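Local structure of beta-lactamase-like protein (Koribacter versatilis, 6B9V) at residues His34-Gln45 with Leu251-Phe260; Ile53-Glu61 with Ile84-Leu93. The protein is a metal-binding diphosphatase of the PhnP family, with a metallo-beta-lactamase fold, that cleaves reactive FAD photoproducts. All coordinates share one frame; numbering follows the deposited sequence.

Contact 1 of 2, residues His34-Gln45 with Leu251-Phe260; sequences HDRRLRPSVMVQ and LAHDGLKLEF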
# COMPACT_ATOMS: atom_id res chain seq x y z
N HIS A 34 10.01 -14.41 -9.97
CA HIS A 34 8.66 -14.37 -10.53
C HIS A 34 7.61 -14.92 -9.55
O HIS A 34 6.42 -14.78 -9.77
CB HIS A 34 8.59 -15.13 -11.86
CG HIS A 34 9.30 -14.43 -12.99
ND1 HIS A 34 9.81 -13.16 -12.88
CD2 HIS A 34 9.58 -14.85 -14.26
CE1 HIS A 34 10.38 -12.81 -14.03
NE2 HIS A 34 10.26 -13.82 -14.87
N ASP A 35 8.07 -15.54 -8.47
CA ASP A 35 7.14 -15.97 -7.42
C ASP A 35 6.85 -14.83 -6.44
O ASP A 35 6.06 -15.01 -5.51
CB ASP A 35 7.68 -17.19 -6.66
CG ASP A 35 7.41 -18.51 -7.39
OD1 ASP A 35 6.35 -18.65 -8.01
OD2 ASP A 35 8.27 -19.41 -7.32
N ARG A 36 7.49 -13.68 -6.63
CA ARG A 36 7.15 -12.47 -5.89
C ARG A 36 6.16 -11.68 -6.71
O ARG A 36 6.47 -11.27 -7.83
CB ARG A 36 8.38 -11.62 -5.58
CG ARG A 36 8.09 -10.33 -4.81
CD ARG A 36 9.37 -9.46 -4.68
NE ARG A 36 9.24 -8.33 -3.75
CZ ARG A 36 8.64 -7.17 -4.04
NH1 ARG A 36 8.09 -7.00 -5.24
NH2 ARG A 36 8.58 -6.19 -3.15
N ARG A 37 4.97 -11.47 -6.15
CA ARG A 37 3.89 -10.87 -6.91
C ARG A 37 3.16 -9.77 -6.13
O ARG A 37 2.57 -10.04 -5.08
CB ARG A 37 2.88 -11.95 -7.33
CG ARG A 37 3.49 -13.19 -8.00
CD ARG A 37 2.33 -14.08 -8.53
NE ARG A 37 2.80 -15.33 -9.10
CZ ARG A 37 3.21 -15.50 -10.36
NH1 ARG A 37 3.23 -14.48 -11.21
NH2 ARG A 37 3.61 -16.69 -10.78
N LEU A 38 3.19 -8.54 -6.64
CA LEU A 38 2.39 -7.46 -6.04
C LEU A 38 0.93 -7.55 -6.51
O LEU A 38 0.59 -8.39 -7.35
CB LEU A 38 2.97 -6.09 -6.41
CG LEU A 38 4.44 -5.92 -6.04
CD1 LEU A 38 4.95 -4.51 -6.42
CD2 LEU A 38 4.64 -6.18 -4.54
N ARG A 39 0.06 -6.73 -5.95
CA ARG A 39 -1.35 -6.79 -6.25
C ARG A 39 -1.66 -6.44 -7.73
O ARG A 39 -0.86 -5.81 -8.36
CB ARG A 39 -2.19 -5.97 -5.26
CG ARG A 39 -2.61 -6.72 -4.00
CD ARG A 39 -1.48 -7.32 -3.21
NE ARG A 39 -0.76 -6.35 -2.41
CZ ARG A 39 -1.08 -5.99 -1.19
NH1 ARG A 39 -2.11 -6.51 -0.56
NH2 ARG A 39 -0.38 -5.08 -0.60
N PRO A 40 -2.82 -6.85 -8.24
CA PRO A 40 -2.97 -6.94 -9.70
C PRO A 40 -3.32 -5.65 -10.45
O PRO A 40 -4.31 -4.99 -10.13
CB PRO A 40 -4.09 -8.00 -9.87
CG PRO A 40 -4.95 -7.84 -8.65
CD PRO A 40 -3.96 -7.48 -7.52
N SER A 41 -2.52 -5.31 -11.47
CA SER A 41 -2.64 -4.04 -12.21
C SER A 41 -1.74 -4.06 -13.44
O SER A 41 -0.68 -4.67 -13.41
CB SER A 41 -2.26 -2.84 -11.32
OG SER A 41 -2.23 -1.63 -12.05
N VAL A 42 -2.17 -3.40 -14.52
CA VAL A 42 -1.32 -3.25 -15.70
C VAL A 42 -1.38 -1.79 -16.14
O VAL A 42 -2.32 -1.07 -15.79
CB VAL A 42 -1.74 -4.15 -16.90
CG1 VAL A 42 -1.63 -5.61 -16.54
CG2 VAL A 42 -3.15 -3.82 -17.39
N MET A 43 -0.37 -1.36 -16.89
CA MET A 43 -0.47 -0.08 -17.59
C MET A 43 -0.27 -0.27 -19.08
O MET A 43 0.35 -1.23 -19.53
CB MET A 43 0.54 0.92 -17.04
CG MET A 43 1.97 0.47 -17.13
SD MET A 43 3.08 1.84 -16.68
CE MET A 43 4.67 1.24 -17.21
N VAL A 44 -0.81 0.67 -19.85
CA VAL A 44 -0.78 0.64 -21.30
C VAL A 44 -0.20 1.95 -21.79
O VAL A 44 -0.70 3.02 -21.44
CB VAL A 44 -2.19 0.45 -21.90
CG1 VAL A 44 -2.12 0.37 -23.41
CG2 VAL A 44 -2.88 -0.80 -21.31
N GLN A 45 0.86 1.88 -22.58
CA GLN A 45 1.52 3.08 -23.09
C GLN A 45 1.40 3.17 -24.59
O GLN A 45 1.63 2.19 -25.31
CB GLN A 45 2.99 3.10 -22.68
CG GLN A 45 3.18 3.37 -21.22
CD GLN A 45 4.58 3.08 -20.75
OE1 GLN A 45 5.06 1.96 -20.90
NE2 GLN A 45 5.25 4.08 -20.20
N LEU A 251 1.61 -18.25 -17.07
CA LEU A 251 1.41 -17.29 -15.99
C LEU A 251 2.17 -16.01 -16.31
O LEU A 251 3.33 -16.07 -16.74
CB LEU A 251 1.89 -17.84 -14.63
CG LEU A 251 1.34 -19.20 -14.16
CD1 LEU A 251 1.92 -19.53 -12.78
CD2 LEU A 251 -0.17 -19.18 -14.10
N ALA A 252 1.54 -14.86 -16.10
CA ALA A 252 2.27 -13.58 -16.15
C ALA A 252 3.28 -13.47 -15.00
O ALA A 252 3.28 -14.29 -14.08
CB ALA A 252 1.31 -12.41 -16.11
N HIS A 253 4.13 -12.45 -15.06
CA HIS A 253 5.00 -12.13 -13.92
C HIS A 253 5.11 -10.61 -13.78
O HIS A 253 4.88 -9.87 -14.75
CB HIS A 253 6.40 -12.75 -14.06
CG HIS A 253 7.17 -12.28 -15.25
ND1 HIS A 253 7.18 -12.95 -16.46
CD2 HIS A 253 7.98 -11.20 -15.43
CE1 HIS A 253 7.95 -12.31 -17.32
NE2 HIS A 253 8.45 -11.24 -16.72
N ASP A 254 5.44 -10.16 -12.58
CA ASP A 254 5.63 -8.72 -12.35
C ASP A 254 6.75 -8.20 -13.24
O ASP A 254 7.86 -8.74 -13.22
CB ASP A 254 5.98 -8.43 -10.88
CG ASP A 254 4.80 -8.61 -9.93
OD1 ASP A 254 3.81 -9.30 -10.26
OD2 ASP A 254 4.88 -8.06 -8.81
N GLY A 255 6.49 -7.14 -14.00
CA GLY A 255 7.51 -6.55 -14.84
C GLY A 255 7.44 -6.98 -16.30
O GLY A 255 8.12 -6.42 -17.16
N LEU A 256 6.62 -7.98 -16.59
CA LEU A 256 6.42 -8.43 -17.97
C LEU A 256 5.97 -7.29 -18.88
O LEU A 256 5.01 -6.59 -18.58
CB LEU A 256 5.38 -9.55 -18.01
CG LEU A 256 4.98 -10.09 -19.39
CD1 LEU A 256 6.18 -10.67 -20.12
CD2 LEU A 256 3.89 -11.16 -19.18
N LYS A 257 6.67 -7.10 -19.99
CA LYS A 257 6.28 -6.10 -20.97
C LYS A 257 5.94 -6.77 -22.30
O LYS A 257 6.66 -7.64 -22.76
CB LYS A 257 7.40 -5.06 -21.17
CG LYS A 257 7.58 -4.14 -19.96
CD LYS A 257 8.61 -3.05 -20.23
CE LYS A 257 8.65 -2.05 -19.09
NZ LYS A 257 7.48 -1.11 -19.09
N LEU A 258 4.84 -6.34 -22.91
CA LEU A 258 4.32 -6.95 -24.12
C LEU A 258 3.96 -5.91 -25.15
O LEU A 258 3.31 -4.92 -24.81
CB LEU A 258 3.10 -7.79 -23.80
CG LEU A 258 3.29 -8.95 -22.82
CD1 LEU A 258 1.93 -9.47 -22.34
CD2 LEU A 258 4.10 -10.06 -23.50
N GLU A 259 4.34 -6.14 -26.40
CA GLU A 259 4.04 -5.19 -27.46
C GLU A 259 2.79 -5.63 -28.19
O GLU A 259 2.57 -6.82 -28.38
CB GLU A 259 5.22 -5.07 -28.44
CG GLU A 259 5.10 -3.90 -29.40
CD GLU A 259 6.27 -3.80 -30.36
OE1 GLU A 259 7.39 -4.18 -29.97
OE2 GLU A 259 6.06 -3.31 -31.49
N PHE A 260 1.95 -4.68 -28.58
CA PHE A 260 0.75 -5.02 -29.35
C PHE A 260 0.33 -3.83 -30.21
O PHE A 260 1.01 -2.81 -30.22
CB PHE A 260 -0.39 -5.48 -28.43
CG PHE A 260 -0.96 -4.40 -27.57
CD1 PHE A 260 -2.19 -3.83 -27.87
CD2 PHE A 260 -0.27 -3.96 -26.44
CE1 PHE A 260 -2.71 -2.83 -27.07
CE2 PHE A 260 -0.79 -2.97 -25.63
CZ PHE A 260 -2.02 -2.41 -25.94
O HOH W 1 5.93 -12.06 -10.42
O HOH W 2 9.29 -10.51 -11.61
O HOH W 3 7.43 -7.99 -7.56
O HOH W 4 7.52 0.83 -21.06
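His34 and His253 lie face to face in an offset stack, ring centroids 3.7 Å apart and planes only 11° from parallel. CB of His253 also sits over the His34 face, a CH-pi contact. The His253 ring is put there by its first torsion (chi1 62°), which holds CG between the backbone N and the carbonyl carbon; CB of Leu256 lies over the rim of its other face.

Asp254 OD2 presents its syn lone pair to the backbone N of Leu38 at 2.8 Å, the bond almost straight at 177°. The same oxygen is salt-bridged to Arg65, while OD1 takes a bond from Ser12, so a short carboxylate suits a place where several donors converge. Arg37, extended from CG to NE, carries NH1 to Ala252 O (2.9 Å) near the guanidinium plane; its NH2 is held by His238.

One water donates to both His34 O and Arg36 O and accepts from Asp254 N. Further along, another joins Gln45 OE1 to Lys257 NZ; Lys257 NZ also bonds directly to Thr8 OG1.

Val44 CG1 meets the edge of the Phe260 ring at CZ, 3.8 Å away.

Gly255 takes the third position of the type II turn His253-Leu256, where a positive phi suits glycine. Within the two-sheet metallo-beta-lactamase sandwich, 251-256 connects the last strand of one mixed sheet (249-251) to the edge of the other (257-263). Strand 2-9 separates the latter from strand 41-46; the axes of 41-45 and 257-260 therefore stay 9.4 Å apart. Helix 59-66 packs against Leu38, and strand 226-230 against Leu251 and Ala252.

Contact 2 of 2, residues Ile53-Glu61 with Ile84-Leu93; sequences IDTTPDFRE and ILGLDDVRPL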
# COMPACT_ATOMS: atom_id res chain seq x y z
N ILE A 53 -4.66 0.63 -15.34
CA ILE A 53 -5.84 -0.14 -15.00
C ILE A 53 -5.69 -0.59 -13.57
O ILE A 53 -4.83 -1.44 -13.26
CB ILE A 53 -6.05 -1.37 -15.94
CG1 ILE A 53 -6.20 -0.91 -17.40
CG2 ILE A 53 -7.30 -2.15 -15.52
CD1 ILE A 53 -6.47 -2.05 -18.37
N ASP A 54 -6.51 0.03 -12.71
CA ASP A 54 -6.61 -0.21 -11.25
C ASP A 54 -5.45 0.42 -10.46
O ASP A 54 -4.34 0.55 -10.96
CB ASP A 54 -6.70 -1.72 -10.95
CG ASP A 54 -8.07 -2.31 -11.33
OD1 ASP A 54 -9.03 -1.52 -11.51
OD2 ASP A 54 -8.19 -3.54 -11.45
N THR A 55 -5.74 0.83 -9.23
CA THR A 55 -4.72 1.41 -8.37
C THR A 55 -4.59 0.57 -7.12
O THR A 55 -5.31 0.81 -6.14
CB THR A 55 -5.04 2.87 -7.99
OG1 THR A 55 -6.34 2.94 -7.40
CG2 THR A 55 -4.97 3.78 -9.22
N THR A 56 -3.69 -0.40 -7.14
CA THR A 56 -3.57 -1.37 -6.06
C THR A 56 -2.89 -0.73 -4.85
O THR A 56 -2.26 0.31 -4.98
CB THR A 56 -2.75 -2.63 -6.48
OG1 THR A 56 -1.34 -2.36 -6.37
CG2 THR A 56 -3.12 -3.09 -7.89
N PRO A 57 -3.03 -1.36 -3.68
CA PRO A 57 -2.28 -0.88 -2.52
C PRO A 57 -0.77 -0.84 -2.75
O PRO A 57 -0.07 -0.18 -1.98
CB PRO A 57 -2.63 -1.89 -1.42
CG PRO A 57 -3.26 -3.10 -2.18
CD PRO A 57 -3.95 -2.45 -3.33
N ASP A 58 -0.27 -1.52 -3.78
CA ASP A 58 1.16 -1.45 -4.11
C ASP A 58 1.50 -0.39 -5.15
O ASP A 58 2.60 -0.38 -5.69
CB ASP A 58 1.66 -2.82 -4.62
CG ASP A 58 1.49 -3.91 -3.58
OD1 ASP A 58 1.82 -3.65 -2.40
OD2 ASP A 58 1.02 -5.02 -3.93
N PHE A 59 0.58 0.54 -5.40
CA PHE A 59 0.80 1.47 -6.50
C PHE A 59 2.07 2.31 -6.35
O PHE A 59 2.79 2.49 -7.32
CB PHE A 59 -0.39 2.42 -6.68
CG PHE A 59 -0.12 3.48 -7.72
CD1 PHE A 59 -0.08 3.15 -9.07
CD2 PHE A 59 0.16 4.78 -7.33
CE1 PHE A 59 0.21 4.11 -10.02
CE2 PHE A 59 0.47 5.75 -8.29
CZ PHE A 59 0.48 5.42 -9.63
N ARG A 60 2.38 2.83 -5.16
CA ARG A 60 3.62 3.61 -5.04
C ARG A 60 4.85 2.81 -5.52
O ARG A 60 5.63 3.28 -6.36
CB ARG A 60 3.85 4.09 -3.59
CG ARG A 60 5.20 4.80 -3.42
CD ARG A 60 5.33 5.42 -2.02
NE ARG A 60 6.67 5.97 -1.80
CZ ARG A 60 7.73 5.26 -1.41
NH1 ARG A 60 7.61 3.96 -1.17
NH2 ARG A 60 8.90 5.87 -1.27
N GLU A 61 4.98 1.58 -5.00
CA GLU A 61 6.09 0.70 -5.38
C GLU A 61 6.09 0.41 -6.89
O GLU A 61 7.14 0.42 -7.53
CB GLU A 61 6.03 -0.63 -4.60
CG GLU A 61 7.18 -1.63 -4.92
CD GLU A 61 7.20 -2.92 -4.04
OE1 GLU A 61 6.48 -3.03 -3.01
OE2 GLU A 61 7.99 -3.83 -4.39
N ILE A 84 -8.21 -0.76 -5.49
CA ILE A 84 -8.45 0.69 -5.28
C ILE A 84 -7.59 1.36 -4.20
O ILE A 84 -7.41 2.58 -4.26
CB ILE A 84 -9.94 1.00 -4.93
CG1 ILE A 84 -10.32 0.48 -3.53
CG2 ILE A 84 -10.89 0.46 -6.01
CD1 ILE A 84 -11.62 1.08 -2.97
N LEU A 85 -7.05 0.61 -3.24
CA LEU A 85 -6.45 1.31 -2.08
C LEU A 85 -5.25 2.22 -2.42
O LEU A 85 -4.91 3.12 -1.63
CB LEU A 85 -6.04 0.32 -0.99
CG LEU A 85 -7.20 -0.16 -0.12
CD1 LEU A 85 -6.74 -1.13 0.97
CD2 LEU A 85 -8.00 1.01 0.49
N GLY A 86 -4.63 2.03 -3.58
CA GLY A 86 -3.48 2.84 -3.99
C GLY A 86 -3.78 4.25 -4.51
O GLY A 86 -2.87 5.05 -4.87
N LEU A 87 -5.08 4.56 -4.57
CA LEU A 87 -5.47 5.86 -5.13
C LEU A 87 -4.87 6.98 -4.27
O LEU A 87 -4.49 8.03 -4.79
CB LEU A 87 -7.00 5.99 -5.22
CG LEU A 87 -7.49 7.33 -5.78
CD1 LEU A 87 -6.98 7.52 -7.21
CD2 LEU A 87 -9.02 7.42 -5.74
N ASP A 88 -4.77 6.74 -2.97
CA ASP A 88 -4.13 7.70 -2.07
C ASP A 88 -2.73 8.06 -2.60
O ASP A 88 -2.32 9.23 -2.59
CB ASP A 88 -4.04 7.12 -0.65
CG ASP A 88 -3.18 7.96 0.27
OD1 ASP A 88 -3.60 9.09 0.58
OD2 ASP A 88 -2.10 7.48 0.69
N ASP A 89 -2.02 7.06 -3.10
CA ASP A 89 -0.64 7.25 -3.54
C ASP A 89 -0.56 7.80 -4.95
O ASP A 89 0.53 8.15 -5.40
CB ASP A 89 0.13 5.94 -3.43
CG ASP A 89 0.70 5.74 -2.03
OD1 ASP A 89 1.16 6.74 -1.44
OD2 ASP A 89 0.67 4.61 -1.51
N VAL A 90 -1.69 7.91 -5.63
CA VAL A 90 -1.71 8.69 -6.88
C VAL A 90 -1.55 10.24 -6.68
O VAL A 90 -1.13 10.96 -7.58
CB VAL A 90 -3.01 8.39 -7.69
CG1 VAL A 90 -3.14 9.28 -8.92
CG2 VAL A 90 -3.05 6.92 -8.09
N ARG A 91 -1.86 10.75 -5.49
CA ARG A 91 -1.90 12.20 -5.25
C ARG A 91 -0.69 13.06 -5.72
O ARG A 91 -0.90 14.12 -6.31
CB ARG A 91 -2.16 12.44 -3.76
CG ARG A 91 -3.66 12.43 -3.41
CD ARG A 91 -3.95 11.85 -2.02
NE ARG A 91 -3.06 12.38 -0.99
CZ ARG A 91 -3.15 12.07 0.30
NH1 ARG A 91 -4.08 11.23 0.71
NH2 ARG A 91 -2.29 12.59 1.17
N PRO A 92 0.56 12.60 -5.53
CA PRO A 92 1.65 13.49 -5.99
C PRO A 92 1.77 13.60 -7.52
O PRO A 92 2.48 14.49 -8.00
CB PRO A 92 2.91 12.83 -5.42
CG PRO A 92 2.43 11.87 -4.38
CD PRO A 92 1.10 11.40 -4.86
N LEU A 93 1.11 12.73 -8.27
CA LEU A 93 1.11 12.86 -9.72
C LEU A 93 -0.06 13.71 -10.22
O LEU A 93 -0.16 13.99 -11.43
CB LEU A 93 1.05 11.48 -10.40
CG LEU A 93 2.28 10.60 -10.17
CD1 LEU A 93 2.11 9.25 -10.86
CD2 LEU A 93 3.56 11.30 -10.62
O HOH W 5 0.46 2.60 -2.94
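The Phe59 ring receives CG2 of Val90 over one face, a CH-pi contact 4.1 Å from the centroid, while Asp89 O and Leu93 CD1 lie at its edge. The carbonyl oxygen is in the ring plane, 3.8 Å from CE2, where the ring's C-H edge is weakly positive. With CG anti to the backbone N (chi1 174°), the ring projects from the first turn of helix 59-66 onto Asp89, Val90 and Leu93, a place suited to a broad apolar group.

Val90 uses the same methyl, CG2, against CG2 of Thr55 at 3.9 Å. Thr55 thus offers an apolar branch to Val90 and a hydroxyl that is hydrogen-bonded to Tyr76. Pro57 and Leu85 add a smaller apolar contact through their CB atoms.

The backbones come closest at Gly86. Its N donates to Thr55 O at 2.9 Å, approaching from above the carbonyl plane, and its CA makes a C-H...O contact with Thr56 O at 3.0 Å. Gly86, having no side chain, lets its CA come up against Thr56 O and the base of Phe59. Thr56 OG1 accepts from Asp58 N, an ST turn that shapes the approach to the helix.

A water that accepts from Arg60 N lies within reach of Pro57 O and Asp89 OD2, and Arg60 CB rests against the Asp89 carboxylate. At the subunit boundary, Asp89 OD1 forms a salt bridge with Arg39 of the second subunit, while Arg60 NH2 bonds to Pro19 O of that subunit.

Strand 49-53 leads into 53-61, and helix 81-84, bearing the manganese ligands Asp82 and His83, leads into 84-93. Asp54 OD2 bonds to His83 ND1, a second-shell link to the metal site. Ile74 of strand 73-75 packs on Thr55 and Val90, and helix 110-119 covers Ile84.

Overall arrangement
From the N terminus, strand 2-9 and the zinc-binding cysteines come first, then 34-45, the first half of contact 1. The chain turns back through strand 49-53 into 53-61, and contact 2 closes a short loop of 22 residues that contains the manganese ligands from His78 to His83. Contact 1 closes only at 251-260, after 205 intervening residues, and so encloses contact 2 entirely. It links the loop before strand 257-263, an outermost strand of its sheet in this chain, to the loop before strand 41-46, whereas contact 2 joins the start of helix 59-66 to the 84-93 turns. Salt bridges Arg39-Asp58 and Arg36-Glu61 connect the two contacts, and both reach the second subunit.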